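Local coordinates for protein muconate lactonizing enzyme (Corynebacterium glutamicum, PDB 3I4K) that is an enolase-superfamily enzyme whose TIM-barrel-like C-terminal domain binds a magnesium ion, at residues A[140-145]-A[329-334]; A[165-170]-A[196-201]; A[183-188]-A[215-220]; A[223-228]-A[244-249]. All coordinates share one frame; numbering follows the deposited sequence.

Overall arrangement
Segment 140-145 lies on strand 137-144, the first strand of the barrel sheet. Interaction 1 closes the longest loop here, since its partner 329-334 comes 184 residues later. The other three contacts fall within that loop. Interaction 2 pairs strand 167-171 with strand 196-200. Interaction 3 packs helix 177-189 on helix 207-219, and its segments alternate along the chain with those of interaction 2, so the two loops cross. Interaction 4 follows both, pairing strand 224-226 with strand 247-250. Interactions 2 and 4 share the magnesium ion and its water ligand. Interaction 3 lies on the outer helical layer and touches both.

Interaction 1: residues A[140-145]-A[329-334]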
loop_
_atom_site.group_PDB
_atom_site.type_symbol
_atom_site.label_atom_id
_atom_site.label_comp_id
_atom_site.label_asym_id
_atom_site.label_seq_id
_atom_site.Cartn_x
_atom_site.Cartn_y
_atom_site.Cartn_z
ATOM N N VAL A 140 -11.873 7.889 19.123
ATOM C CA VAL A 140 -12.535 6.611 19.310
ATOM C C VAL A 140 -14.039 6.771 19.418
ATOM O O VAL A 140 -14.546 7.522 20.259
ATOM C CB VAL A 140 -11.998 5.891 20.578
ATOM C CG1 VAL A 140 -12.692 4.534 20.757
ATOM C CG2 VAL A 140 -10.496 5.696 20.456
ATOM N N THR A 141 -14.741 6.073 18.534
ATOM C CA THR A 141 -16.195 6.073 18.504
ATOM C C THR A 141 -16.604 4.903 19.391
ATOM O O THR A 141 -16.036 3.815 19.277
ATOM C CB THR A 141 -16.738 5.817 17.067
ATOM O OG1 THR A 141 -16.320 6.873 16.195
ATOM C CG2 THR A 141 -18.260 5.739 17.074
ATOM N N TRP A 142 -17.571 5.122 20.277
ATOM C CA TRP A 142 -18.028 4.053 21.162
ATOM C C TRP A 142 -19.269 3.389 20.572
ATOM O O TRP A 142 -20.246 4.060 20.243
ATOM C CB TRP A 142 -18.327 4.603 22.574
ATOM C CG TRP A 142 -18.851 3.561 23.550
ATOM C CD1 TRP A 142 -20.150 3.395 23.955
ATOM C CD2 TRP A 142 -18.096 2.520 24.196
ATOM N NE1 TRP A 142 -20.248 2.316 24.807
ATOM C CE2 TRP A 142 -19.007 1.761 24.971
ATOM C CE3 TRP A 142 -16.743 2.153 24.192
ATOM C CZ2 TRP A 142 -18.606 0.655 25.738
ATOM C CZ3 TRP A 142 -16.340 1.045 24.960
ATOM C CH2 TRP A 142 -17.274 0.314 25.720
ATOM N N ALA A 143 -19.213 2.069 20.427
ATOM C CA ALA A 143 -20.333 1.315 19.871
ATOM C C ALA A 143 -21.145 0.616 20.964
ATOM O O ALA A 143 -20.594 -0.009 21.868
ATOM C CB ALA A 143 -19.820 0.281 18.871
ATOM N N LEU A 144 -22.458 0.741 20.877
ATOM C CA LEU A 144 -23.337 0.090 21.830
ATOM C C LEU A 144 -23.989 -1.087 21.124
ATOM O O LEU A 144 -24.446 -0.954 19.987
ATOM C CB LEU A 144 -24.441 1.042 22.303
ATOM C CG LEU A 144 -24.105 2.252 23.173
ATOM C CD1 LEU A 144 -23.554 3.378 22.301
ATOM C CD2 LEU A 144 -25.365 2.711 23.899
ATOM N N GLY A 145 -24.018 -2.243 21.778
ATOM C CA GLY A 145 -24.683 -3.388 21.182
ATOM C C GLY A 145 -26.161 -3.033 21.220
ATOM O O GLY A 145 -26.507 -1.946 21.687
ATOM N N GLU A 329 -12.801 3.128 16.103
ATOM C CA GLU A 329 -13.744 2.578 17.077
ATOM C C GLU A 329 -12.965 1.461 17.762
ATOM O O GLU A 329 -13.507 0.400 18.069
ATOM C CB GLU A 329 -14.992 2.001 16.391
ATOM C CG GLU A 329 -14.694 1.076 15.222
ATOM C CD GLU A 329 -15.890 0.236 14.796
ATOM O OE1 GLU A 329 -17.044 0.662 15.017
ATOM O OE2 GLU A 329 -15.663 -0.854 14.226
ATOM N N LEU A 330 -11.680 1.710 17.988
ATOM C CA LEU A 330 -10.800 0.722 18.608
ATOM C C LEU A 330 -10.920 0.764 20.130
ATOM O O LEU A 330 -10.003 1.196 20.830
ATOM C CB LEU A 330 -9.353 0.974 18.169
ATOM C CG LEU A 330 -9.096 0.735 16.679
ATOM C CD1 LEU A 330 -7.670 1.126 16.329
ATOM C CD2 LEU A 330 -9.334 -0.733 16.342
ATOM N N PHE A 331 -12.071 0.295 20.615
ATOM C CA PHE A 331 -12.406 0.273 22.032
ATOM C C PHE A 331 -12.475 -1.147 22.584
ATOM O O PHE A 331 -12.777 -1.347 23.760
ATOM C CB PHE A 331 -13.759 0.946 22.227
ATOM C CG PHE A 331 -14.893 0.240 21.530
ATOM C CD1 PHE A 331 -15.472 -0.900 22.082
ATOM C CD2 PHE A 331 -15.368 0.702 20.304
ATOM C CE1 PHE A 331 -16.511 -1.572 21.426
ATOM C CE2 PHE A 331 -16.404 0.038 19.637
ATOM C CZ PHE A 331 -16.975 -1.098 20.199
ATOM N N GLY A 332 -12.205 -2.127 21.728
ATOM C CA GLY A 332 -12.250 -3.523 22.134
ATOM C C GLY A 332 -11.846 -3.777 23.579
ATOM O O GLY A 332 -12.662 -4.262 24.373
ATOM N N PRO A 333 -10.591 -3.455 23.949
ATOM C CA PRO A 333 -10.061 -3.644 25.302
ATOM C C PRO A 333 -11.006 -3.196 26.416
ATOM O O PRO A 333 -11.085 -3.842 27.463
ATOM C CB PRO A 333 -8.766 -2.838 25.274
ATOM C CG PRO A 333 -8.303 -3.036 23.856
ATOM C CD PRO A 333 -9.582 -2.821 23.080
ATOM N N GLN A 334 -11.723 -2.099 26.188
ATOM C CA GLN A 334 -12.654 -1.575 27.178
ATOM C C GLN A 334 -13.890 -2.444 27.379
ATOM O O GLN A 334 -14.462 -2.477 28.470
ATOM C CB GLN A 334 -13.097 -0.164 26.795
ATOM C CG GLN A 334 -11.990 0.869 26.841
ATOM C CD GLN A 334 -12.523 2.287 26.761
ATOM O OE1 GLN A 334 -13.182 2.667 25.786
ATOM N NE2 GLN A 334 -12.248 3.078 27.793
#
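This contact lies where the barrel closes, and Phe331 is its centre, packed against Val140, Thr141, Trp142 and Ala143 of the first barrel strand and its approach. CG of Phe331 stands between the backbone N and the carbonyl carbon (chi1 63°). This turns the ring back onto the strand. Ala143 CB lies against the far end of the ring, 3.4 Å from Phe331 CZ. Closer to the ring's root, Phe331 CD2 lies 3.3 Å from Thr141 O. Val140 CG1 touches Phe331 CB at 4.0 Å.

The indole of Trp142 starts away from 329-334, but its six-membered ring swings back. Its CZ3 comes within 3.6 Å of Phe331 CD1. The ring planes meet obliquely, at 53°. Gln334 OE1 is also 3.6 Å from Trp142 CZ3, with the amide almost perpendicular to the indole. That oxygen accepts a hydrogen bond from Arg159, which also makes a cation-pi contact with Trp142. Trp142 NE1 is held by Glu155.

Across the backbones, Glu329 CA makes a CA-H...O contact of 3.4 Å with Thr141 O. The carboxylate of Glu329 turns to other partners: OE1 forms a salt bridge with Lys169, and OE2 accepts from Thr303 N. The bound acetic acid lies close to this side chain. Backbone hydrogen bonding of Thr141 with Thr328 ties strand 137-144 to strand 327-328 beside this packing. The chain just after that short strand thus packs on strand 137-144, consistent with the closing side of a TIM-type barrel, as in the enolase superfamily.

Interaction 2: residues A[165-170]-A[196-201]; sequences NRSFKL and SLRIDI. With MG (magnesium ion), chain J; ACY (acetic acid), chain I.
Arg198 lies along strand 167-170, beginning with CB 4.0 Å from Phe168 O. CG packs on Leu224 of the next strand. The chain then bends (chi2 84°), and CD comes 3.5 Å from Phe168 O. NE donates to Ser196 OG at 3.0 Å, in the guanidinium plane, and Ser196 OG is also bonded to Glu223. CZ and NH2 lie under Ser167 CB, which sits over one face of the guanidinium, 3.6 Å from NH2. NH1 packs near Thr141 OG1, the partner of Ser167 OG.

The strands run parallel. Phe168 and Leu170 give their N-H groups to Ser196 O and Arg198 O, and their own carbonyls accept from Arg198 N and Asp200 N.

On the same face as Arg198, an extended Lys169 crosses toward Asp200. Lys169 NZ donates to acetic acid OXT at 2.8 Å and makes a weak salt-bridge bond of 3.2 Å to Asp200 OD2. Asp200 OD2 binds the magnesium ion at 2.3 Å, while OD1 accepts from Asn202 N. Glu226, Asp251, both acetic acid oxygens and a water complete the metal shell. Carboxylates gathered at the C-terminal ends of parallel barrel strands form the metal site typical of the enolase superfamily.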
loop_
_atom_site.group_PDB
_atom_site.type_symbol
_atom_site.label_atom_id
_atom_site.label_comp_id
_atom_site.label_asym_id
_atom_site.label_seq_id
_atom_site.Cartn_x
_atom_site.Cartn_y
_atom_site.Cartn_z
ATOM N N ASN A 165 -16.078 10.304 24.716
ATOM C CA ASN A 165 -16.416 9.957 23.334
ATOM C C ASN A 165 -17.341 11.007 22.735
ATOM O O ASN A 165 -18.364 11.354 23.322
ATOM C CB ASN A 165 -17.091 8.589 23.256
ATOM C CG ASN A 165 -16.287 7.503 23.939
ATOM O OD1 ASN A 165 -16.469 7.236 25.131
ATOM N ND2 ASN A 165 -15.386 6.876 23.192
ATOM N N ARG A 166 -16.971 11.505 21.560
ATOM C CA ARG A 166 -17.752 12.523 20.874
ATOM C C ARG A 166 -18.639 11.897 19.794
ATOM O O ARG A 166 -19.443 12.581 19.164
ATOM C CB ARG A 166 -16.810 13.551 20.245
ATOM C CG ARG A 166 -15.645 13.943 21.147
ATOM C CD ARG A 166 -15.337 15.416 20.997
ATOM N NE ARG A 166 -16.523 16.224 21.281
ATOM C CZ ARG A 166 -16.568 17.551 21.187
ATOM N NH1 ARG A 166 -15.490 18.232 20.814
ATOM N NH2 ARG A 166 -17.691 18.199 21.477
ATOM N N SER A 167 -18.479 10.595 19.582
ATOM C CA SER A 167 -19.272 9.878 18.594
ATOM C C SER A 167 -19.667 8.497 19.116
ATOM O O SER A 167 -18.877 7.814 19.789
ATOM C CB SER A 167 -18.495 9.736 17.270
ATOM O OG SER A 167 -17.441 8.791 17.379
ATOM N N PHE A 168 -20.893 8.098 18.789
ATOM C CA PHE A 168 -21.438 6.815 19.211
ATOM C C PHE A 168 -22.069 6.038 18.054
ATOM O O PHE A 168 -22.759 6.602 17.206
ATOM C CB PHE A 168 -22.472 7.047 20.314
ATOM C CG PHE A 168 -21.876 7.549 21.593
ATOM C CD1 PHE A 168 -21.315 6.658 22.508
ATOM C CD2 PHE A 168 -21.828 8.912 21.864
ATOM C CE1 PHE A 168 -20.713 7.120 23.674
ATOM C CE2 PHE A 168 -21.229 9.385 23.025
ATOM C CZ PHE A 168 -20.669 8.487 23.932
ATOM N N LYS A 169 -21.819 4.736 18.042
ATOM C CA LYS A 169 -22.343 3.835 17.020
ATOM C C LYS A 169 -23.364 2.890 17.672
ATOM O O LYS A 169 -23.050 2.200 18.651
ATOM C CB LYS A 169 -21.185 3.044 16.415
ATOM C CG LYS A 169 -21.560 1.898 15.503
ATOM C CD LYS A 169 -20.291 1.188 15.070
ATOM C CE LYS A 169 -20.564 -0.188 14.536
ATOM N NZ LYS A 169 -19.310 -0.772 13.990
ATOM N N LEU A 170 -24.579 2.871 17.125
ATOM C CA LEU A 170 -25.666 2.034 17.636
ATOM C C LEU A 170 -25.965 0.829 16.742
ATOM O O LEU A 170 -26.421 0.985 15.603
ATOM C CB LEU A 170 -26.941 2.867 17.764
ATOM C CG LEU A 170 -26.864 4.118 18.638
ATOM C CD1 LEU A 170 -28.070 5.003 18.401
ATOM C CD2 LEU A 170 -26.779 3.693 20.084
ATOM N N SER A 196 -22.081 12.734 17.600
ATOM C CA SER A 196 -22.293 12.229 16.249
ATOM C C SER A 196 -22.832 10.815 16.390
ATOM O O SER A 196 -22.192 9.959 17.006
ATOM C CB SER A 196 -20.967 12.208 15.474
ATOM O OG SER A 196 -21.106 11.536 14.222
ATOM N N LEU A 197 -24.006 10.567 15.818
ATOM C CA LEU A 197 -24.623 9.252 15.908
ATOM C C LEU A 197 -24.564 8.463 14.607
ATOM O O LEU A 197 -24.949 8.970 13.558
ATOM C CB LEU A 197 -26.084 9.397 16.346
ATOM C CG LEU A 197 -26.314 10.003 17.735
ATOM C CD1 LEU A 197 -27.806 10.127 18.004
ATOM C CD2 LEU A 197 -25.645 9.121 18.794
ATOM N N ARG A 198 -24.083 7.224 14.696
ATOM C CA ARG A 198 -23.988 6.320 13.553
ATOM C C ARG A 198 -24.693 5.022 13.939
ATOM O O ARG A 198 -24.850 4.735 15.128
ATOM C CB ARG A 198 -22.531 5.964 13.228
ATOM C CG ARG A 198 -21.590 7.129 13.025
ATOM C CD ARG A 198 -21.070 7.622 14.355
ATOM N NE ARG A 198 -20.144 8.731 14.183
ATOM C CZ ARG A 198 -18.872 8.593 13.847
ATOM N NH1 ARG A 198 -18.361 7.383 13.644
ATOM N NH2 ARG A 198 -18.110 9.670 13.723
ATOM N N ILE A 199 -25.129 4.255 12.938
ATOM C CA ILE A 199 -25.760 2.965 13.194
ATOM C C ILE A 199 -25.043 1.886 12.385
ATOM O O ILE A 199 -24.195 2.189 11.539
ATOM C CB ILE A 199 -27.274 2.970 12.862
ATOM C CG1 ILE A 199 -27.508 3.338 11.398
ATOM C CG2 ILE A 199 -28.003 3.917 13.789
ATOM C CD1 ILE A 199 -27.448 2.145 10.467
ATOM N N ASP A 200 -25.362 0.631 12.675
ATOM C CA ASP A 200 -24.759 -0.506 11.987
ATOM C C ASP A 200 -25.740 -1.667 12.136
ATOM O O ASP A 200 -26.041 -2.089 13.257
ATOM C CB ASP A 200 -23.407 -0.853 12.628
ATOM C CG ASP A 200 -22.689 -1.982 11.907
ATOM O OD1 ASP A 200 -23.254 -2.501 10.928
ATOM O OD2 ASP A 200 -21.562 -2.361 12.313
ATOM N N ILE A 201 -26.249 -2.164 11.011
ATOM C CA ILE A 201 -27.212 -3.255 11.032
ATOM C C ILE A 201 -26.601 -4.590 10.630
ATOM O O ILE A 201 -27.305 -5.595 10.490
ATOM C CB ILE A 201 -28.395 -2.942 10.109
ATOM C CG1 ILE A 201 -28.704 -1.445 10.185
ATOM C CG2 ILE A 201 -29.641 -3.726 10.566
ATOM C CD1 ILE A 201 -29.892 -1.018 9.363
HETATM MG MG MG J . -19.762 -3.249 11.250
HETATM C C ACY I . -18.816 -4.662 13.260
HETATM O O ACY I . -19.515 -5.235 12.442
HETATM O OXT ACY I . -18.536 -3.367 13.112
HETATM C CH3 ACY I . -18.254 -5.404 14.447
HETATM O O HOH W 1 -21.168 -3.794 9.795
#

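Interaction 3: residues A[183-188]-A[215-220]; sequences RVAELA and PILAEA
Leu217 and Ala220 of segment 215-220 fit against Val184, Ala185 and Ala188 of helix 177-189. In Leu217, chi1 (-65°) puts CG anti to the carbonyl carbon, and with chi2 near 180° the CD2 branch faces the other helix. CD2 meets Val184 CG1 at 3.7 Å, the two side chains crossing at about a right angle. The same methyl lies 3.8 Å from Ala185 N, against the helix backbone itself.

Ala220 makes the second point of contact. Its CB is 4.0 Å from Ala185 CB and 4.1 Å from Ala188 CB. The methyl of Ala188 also comes 3.5 Å from Ala220 O. The CA atoms of Ala185 and Ala220 are 5.5 Å apart, a close approach allowed by small side chains on both sides.

The helical bond from Ala188 N to Val184 O, 2.9 Å, sets these two contact residues one turn apart. In the next shell, Val184 rests on Ile199 and Ala188 on Leu197, both of strand 196-200. Leu217 packs on Phe225 of strand 224-226, and Met172 touches both Val184 and Leu217. Thr181, a turn earlier on its helix, is met by Ile216 and Leu217. The helices thus touch through apolar groups and sit on the strands beneath them. Such contacts between neighbouring outer helices are typical of the helical layer round a TIM barrel.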
loop_
_atom_site.group_PDB
_atom_site.type_symbol
_atom_site.label_atom_id
_atom_site.label_comp_id
_atom_site.label_asym_id
_atom_site.label_seq_id
_atom_site.Cartn_x
_atom_site.Cartn_y
_atom_site.Cartn_z
ATOM N N ARG A 183 -36.685 3.106 18.318
ATOM C CA ARG A 183 -35.707 3.045 19.394
ATOM C C ARG A 183 -34.538 3.990 19.131
ATOM O O ARG A 183 -34.164 4.791 19.995
ATOM C CB ARG A 183 -35.187 1.612 19.528
ATOM C CG ARG A 183 -34.137 1.410 20.600
ATOM C CD ARG A 183 -33.678 -0.045 20.643
ATOM N NE ARG A 183 -32.956 -0.447 19.436
ATOM C CZ ARG A 183 -31.631 -0.396 19.301
ATOM N NH1 ARG A 183 -30.874 0.043 20.301
ATOM N NH2 ARG A 183 -31.058 -0.797 18.168
ATOM N N VAL A 184 -33.968 3.895 17.931
ATOM C CA VAL A 184 -32.829 4.726 17.548
ATOM C C VAL A 184 -33.218 6.186 17.306
ATOM O O VAL A 184 -32.511 7.096 17.737
ATOM C CB VAL A 184 -32.132 4.156 16.281
ATOM C CG1 VAL A 184 -31.063 5.114 15.789
ATOM C CG2 VAL A 184 -31.504 2.803 16.606
ATOM N N ALA A 185 -34.335 6.411 16.621
ATOM C CA ALA A 185 -34.770 7.775 16.356
ATOM C C ALA A 185 -34.960 8.510 17.677
ATOM O O ALA A 185 -34.504 9.644 17.840
ATOM C CB ALA A 185 -36.071 7.774 15.563
ATOM N N GLU A 186 -35.633 7.853 18.623
ATOM C CA GLU A 186 -35.903 8.438 19.934
ATOM C C GLU A 186 -34.620 8.713 20.695
ATOM O O GLU A 186 -34.493 9.729 21.377
ATOM C CB GLU A 186 -36.816 7.515 20.759
ATOM C CG GLU A 186 -38.298 7.603 20.376
ATOM C CD GLU A 186 -39.188 6.633 21.156
ATOM O OE1 GLU A 186 -39.070 6.569 22.400
ATOM O OE2 GLU A 186 -40.017 5.941 20.520
ATOM N N LEU A 187 -33.665 7.805 20.582
ATOM C CA LEU A 187 -32.397 7.988 21.261
ATOM C C LEU A 187 -31.658 9.164 20.640
ATOM O O LEU A 187 -30.906 9.864 21.322
ATOM C CB LEU A 187 -31.557 6.715 21.150
ATOM C CG LEU A 187 -30.117 6.777 21.648
ATOM C CD1 LEU A 187 -29.645 5.374 21.963
ATOM C CD2 LEU A 187 -29.227 7.420 20.596
ATOM N N ALA A 188 -31.883 9.376 19.345
ATOM C CA ALA A 188 -31.239 10.459 18.612
ATOM C C ALA A 188 -31.783 11.818 19.033
ATOM O O ALA A 188 -31.059 12.811 19.029
ATOM C CB ALA A 188 -31.426 10.261 17.114
ATOM N N PRO A 215 -34.735 6.615 6.047
ATOM C CA PRO A 215 -35.053 8.043 5.902
ATOM C C PRO A 215 -35.484 8.635 7.253
ATOM O O PRO A 215 -35.162 9.782 7.571
ATOM C CB PRO A 215 -36.193 8.040 4.888
ATOM C CG PRO A 215 -35.870 6.855 4.030
ATOM C CD PRO A 215 -35.483 5.814 5.062
ATOM N N ILE A 216 -36.211 7.840 8.041
ATOM C CA ILE A 216 -36.669 8.274 9.354
ATOM C C ILE A 216 -35.480 8.553 10.266
ATOM O O ILE A 216 -35.480 9.525 11.023
ATOM C CB ILE A 216 -37.576 7.210 10.010
ATOM C CG1 ILE A 216 -38.825 7.009 9.155
ATOM C CG2 ILE A 216 -37.982 7.652 11.422
ATOM C CD1 ILE A 216 -39.632 5.781 9.536
ATOM N N LEU A 217 -34.464 7.700 10.195
ATOM C CA LEU A 217 -33.267 7.892 11.004
ATOM C C LEU A 217 -32.464 9.097 10.536
ATOM O O LEU A 217 -31.809 9.761 11.340
ATOM C CB LEU A 217 -32.379 6.646 10.971
ATOM C CG LEU A 217 -32.986 5.393 11.605
ATOM C CD1 LEU A 217 -31.937 4.301 11.676
ATOM C CD2 LEU A 217 -33.490 5.716 13.006
ATOM N N ALA A 218 -32.511 9.379 9.235
ATOM C CA ALA A 218 -31.786 10.518 8.679
ATOM C C ALA A 218 -32.394 11.824 9.184
ATOM O O ALA A 218 -31.682 12.780 9.516
ATOM C CB ALA A 218 -31.834 10.476 7.156
ATOM N N GLU A 219 -33.721 11.861 9.233
ATOM C CA GLU A 219 -34.429 13.043 9.695
ATOM C C GLU A 219 -34.176 13.242 11.184
ATOM O O GLU A 219 -34.192 14.368 11.676
ATOM C CB GLU A 219 -35.929 12.893 9.425
ATOM C CG GLU A 219 -36.754 14.136 9.734
ATOM C CD GLU A 219 -38.194 14.017 9.252
ATOM O OE1 GLU A 219 -38.921 13.117 9.734
ATOM O OE2 GLU A 219 -38.599 14.825 8.387
ATOM N N ALA A 220 -33.927 12.141 11.895
ATOM C CA ALA A 220 -33.674 12.190 13.335
ATOM C C ALA A 220 -32.244 12.612 13.670
ATOM O O ALA A 220 -31.913 12.831 14.835
ATOM C CB ALA A 220 -33.974 10.834 13.970
#

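Interaction 4: residues A[223-228]-A[244-249]. With MG (magnesium ion), chain J.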
loop_
_atom_site.group_PDB
_atom_site.type_symbol
_atom_site.label_atom_id
_atom_site.label_comp_id
_atom_site.label_asym_id
_atom_site.label_seq_id
_atom_site.Cartn_x
_atom_site.Cartn_y
_atom_site.Cartn_z
ATOM N N GLU A 223 -26.048 10.333 11.291
ATOM C CA GLU A 223 -25.137 10.793 10.239
ATOM C C GLU A 223 -24.442 9.730 9.420
ATOM O O GLU A 223 -23.790 10.049 8.433
ATOM C CB GLU A 223 -24.022 11.655 10.832
ATOM C CG GLU A 223 -24.454 12.754 11.748
ATOM C CD GLU A 223 -23.293 13.662 12.084
ATOM O OE1 GLU A 223 -22.218 13.134 12.447
ATOM O OE2 GLU A 223 -23.455 14.896 11.978
ATOM N N LEU A 224 -24.544 8.477 9.825
ATOM C CA LEU A 224 -23.843 7.450 9.087
ATOM C C LEU A 224 -24.524 6.103 9.173
ATOM O O LEU A 224 -24.813 5.612 10.265
ATOM C CB LEU A 224 -22.402 7.338 9.614
ATOM C CG LEU A 224 -21.457 6.368 8.893
ATOM C CD1 LEU A 224 -20.977 6.998 7.603
ATOM C CD2 LEU A 224 -20.256 6.059 9.769
ATOM N N PHE A 225 -24.778 5.507 8.017
ATOM C CA PHE A 225 -25.399 4.193 7.981
ATOM C C PHE A 225 -24.368 3.135 7.596
ATOM O O PHE A 225 -24.010 3.001 6.420
ATOM C CB PHE A 225 -26.555 4.156 6.976
ATOM C CG PHE A 225 -27.607 5.208 7.202
ATOM C CD1 PHE A 225 -28.027 5.537 8.487
ATOM C CD2 PHE A 225 -28.214 5.836 6.118
ATOM C CE1 PHE A 225 -29.047 6.484 8.686
ATOM C CE2 PHE A 225 -29.220 6.769 6.302
ATOM C CZ PHE A 225 -29.641 7.097 7.593
ATOM N N GLU A 226 -23.878 2.397 8.587
ATOM C CA GLU A 226 -22.908 1.333 8.335
ATOM C C GLU A 226 -23.626 0.051 7.912
ATOM O O GLU A 226 -24.614 -0.349 8.535
ATOM C CB GLU A 226 -22.063 1.062 9.580
ATOM C CG GLU A 226 -21.120 -0.147 9.446
ATOM C CD GLU A 226 -20.169 -0.299 10.626
ATOM O OE1 GLU A 226 -20.248 0.516 11.571
ATOM O OE2 GLU A 226 -19.338 -1.235 10.610
ATOM N N GLN A 227 -23.119 -0.570 6.844
ATOM C CA GLN A 227 -23.645 -1.808 6.270
ATOM C C GLN A 227 -25.065 -2.186 6.701
ATOM O O GLN A 227 -25.275 -3.205 7.366
ATOM C CB GLN A 227 -22.699 -2.968 6.597
ATOM C CG GLN A 227 -22.827 -4.156 5.653
ATOM C CD GLN A 227 -22.181 -3.899 4.284
ATOM O OE1 GLN A 227 -21.039 -3.422 4.202
ATOM N NE2 GLN A 227 -22.897 -4.233 3.212
ATOM N N PRO A 228 -26.065 -1.382 6.318
ATOM C CA PRO A 228 -27.442 -1.695 6.704
ATOM C C PRO A 228 -28.004 -2.902 5.968
ATOM O O PRO A 228 -28.918 -3.574 6.463
ATOM C CB PRO A 228 -28.197 -0.430 6.329
ATOM C CG PRO A 228 -27.458 0.018 5.087
ATOM C CD PRO A 228 -26.011 -0.151 5.509
ATOM N N THR A 244 -31.465 9.300 0.820
ATOM C CA THR A 244 -31.392 9.951 2.131
ATOM C C THR A 244 -30.318 11.012 2.307
ATOM O O THR A 244 -30.341 11.761 3.282
ATOM C CB THR A 244 -31.177 8.926 3.241
ATOM O OG1 THR A 244 -29.849 8.386 3.140
ATOM C CG2 THR A 244 -32.205 7.808 3.125
ATOM N N ASN A 245 -29.380 11.071 1.373
ATOM C CA ASN A 245 -28.275 12.014 1.440
ATOM C C ASN A 245 -27.360 11.822 2.645
ATOM O O ASN A 245 -26.582 12.717 2.982
ATOM C CB ASN A 245 -28.771 13.468 1.394
ATOM C CG ASN A 245 -28.655 14.071 0.001
ATOM O OD1 ASN A 245 -27.694 13.797 -0.716
ATOM N ND2 ASN A 245 -29.627 14.899 -0.385
ATOM N N VAL A 246 -27.442 10.673 3.311
ATOM C CA VAL A 246 -26.537 10.442 4.432
ATOM C C VAL A 246 -25.519 9.373 4.036
ATOM O O VAL A 246 -25.848 8.381 3.371
ATOM C CB VAL A 246 -27.277 10.053 5.761
ATOM C CG1 VAL A 246 -28.768 10.057 5.557
ATOM C CG2 VAL A 246 -26.782 8.719 6.280
ATOM N N SER A 247 -24.272 9.612 4.418
ATOM C CA SER A 247 -23.181 8.711 4.092
ATOM C C SER A 247 -23.434 7.311 4.573
ATOM O O SER A 247 -24.158 7.080 5.553
ATOM C CB SER A 247 -21.869 9.197 4.715
ATOM O OG SER A 247 -21.539 10.478 4.243
ATOM N N VAL A 248 -22.793 6.383 3.877
ATOM C CA VAL A 248 -22.854 4.968 4.176
ATOM C C VAL A 248 -21.415 4.512 4.413
ATOM O O VAL A 248 -20.480 5.053 3.820
ATOM C CB VAL A 248 -23.445 4.193 2.979
ATOM C CG1 VAL A 248 -22.992 2.741 3.009
ATOM C CG2 VAL A 248 -24.966 4.293 2.998
HETATM N N MSE A 249 -21.233 3.546 5.304
HETATM C CA MSE A 249 -19.906 2.995 5.566
HETATM C C MSE A 249 -19.979 1.505 5.239
HETATM O O MSE A 249 -20.864 0.795 5.730
HETATM C CB MSE A 249 -19.480 3.197 7.033
HETATM C CG MSE A 249 -18.194 2.436 7.405
HETATM SE SE MSE A 249 -17.182 3.224 8.877
HETATM C CE MSE A 249 -18.256 2.536 10.357
HETATM MG MG MG J . -19.762 -3.249 11.250
HETATM O O HOH W 2 -23.905 11.592 6.421
HETATM O O HOH W 1 -21.168 -3.794 9.795
#
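Leu224 spreads its two branches over Ser247 and Met249 of the parallel partner strand. Its CD1 touches Ser247 CB at 3.7 Å and its CD2 touches Met249 CB at 4.0 Å. Met249 is modelled as selenomethionine. Leu224, Glu226 and Met249 share one face of the sheet, and Phe225 and Val248 lie on the other.

Val246 CG2 lies over one face of the Phe225 ring, though the modelled spacing is doubtful, being too short to be trusted. Thr244 OG1 sits at the ring edge, in plane, 3.6 Å from Phe225 CE2, and it is bonded to Ile240 O. Leu217 of the helix outside also packs on Phe225.

Three backbone bonds join the strands. Phe225 N donates to Ser247 O at 3.0 Å, nearly straight at 173°. Met249 N returns a bond to Phe225 O, and Gln227 N reaches Met249 O at 2.9 Å. At the start of the pair a water accepts from Ser247 N and bridges to Glu223 O, the latter bond being unusually short as modelled.

At the polar end, Glu226 runs extended beside Met249, pointing the same way, with Met249 CE 3.1 Å from Glu226 OE1. Glu226 OE2 binds the magnesium ion at 2.2 Å, while OE1 makes a salt bridge with Lys169. Held by the metal at one oxygen and by Lys169 at the other, the carboxylate is probably fixed in its rotation.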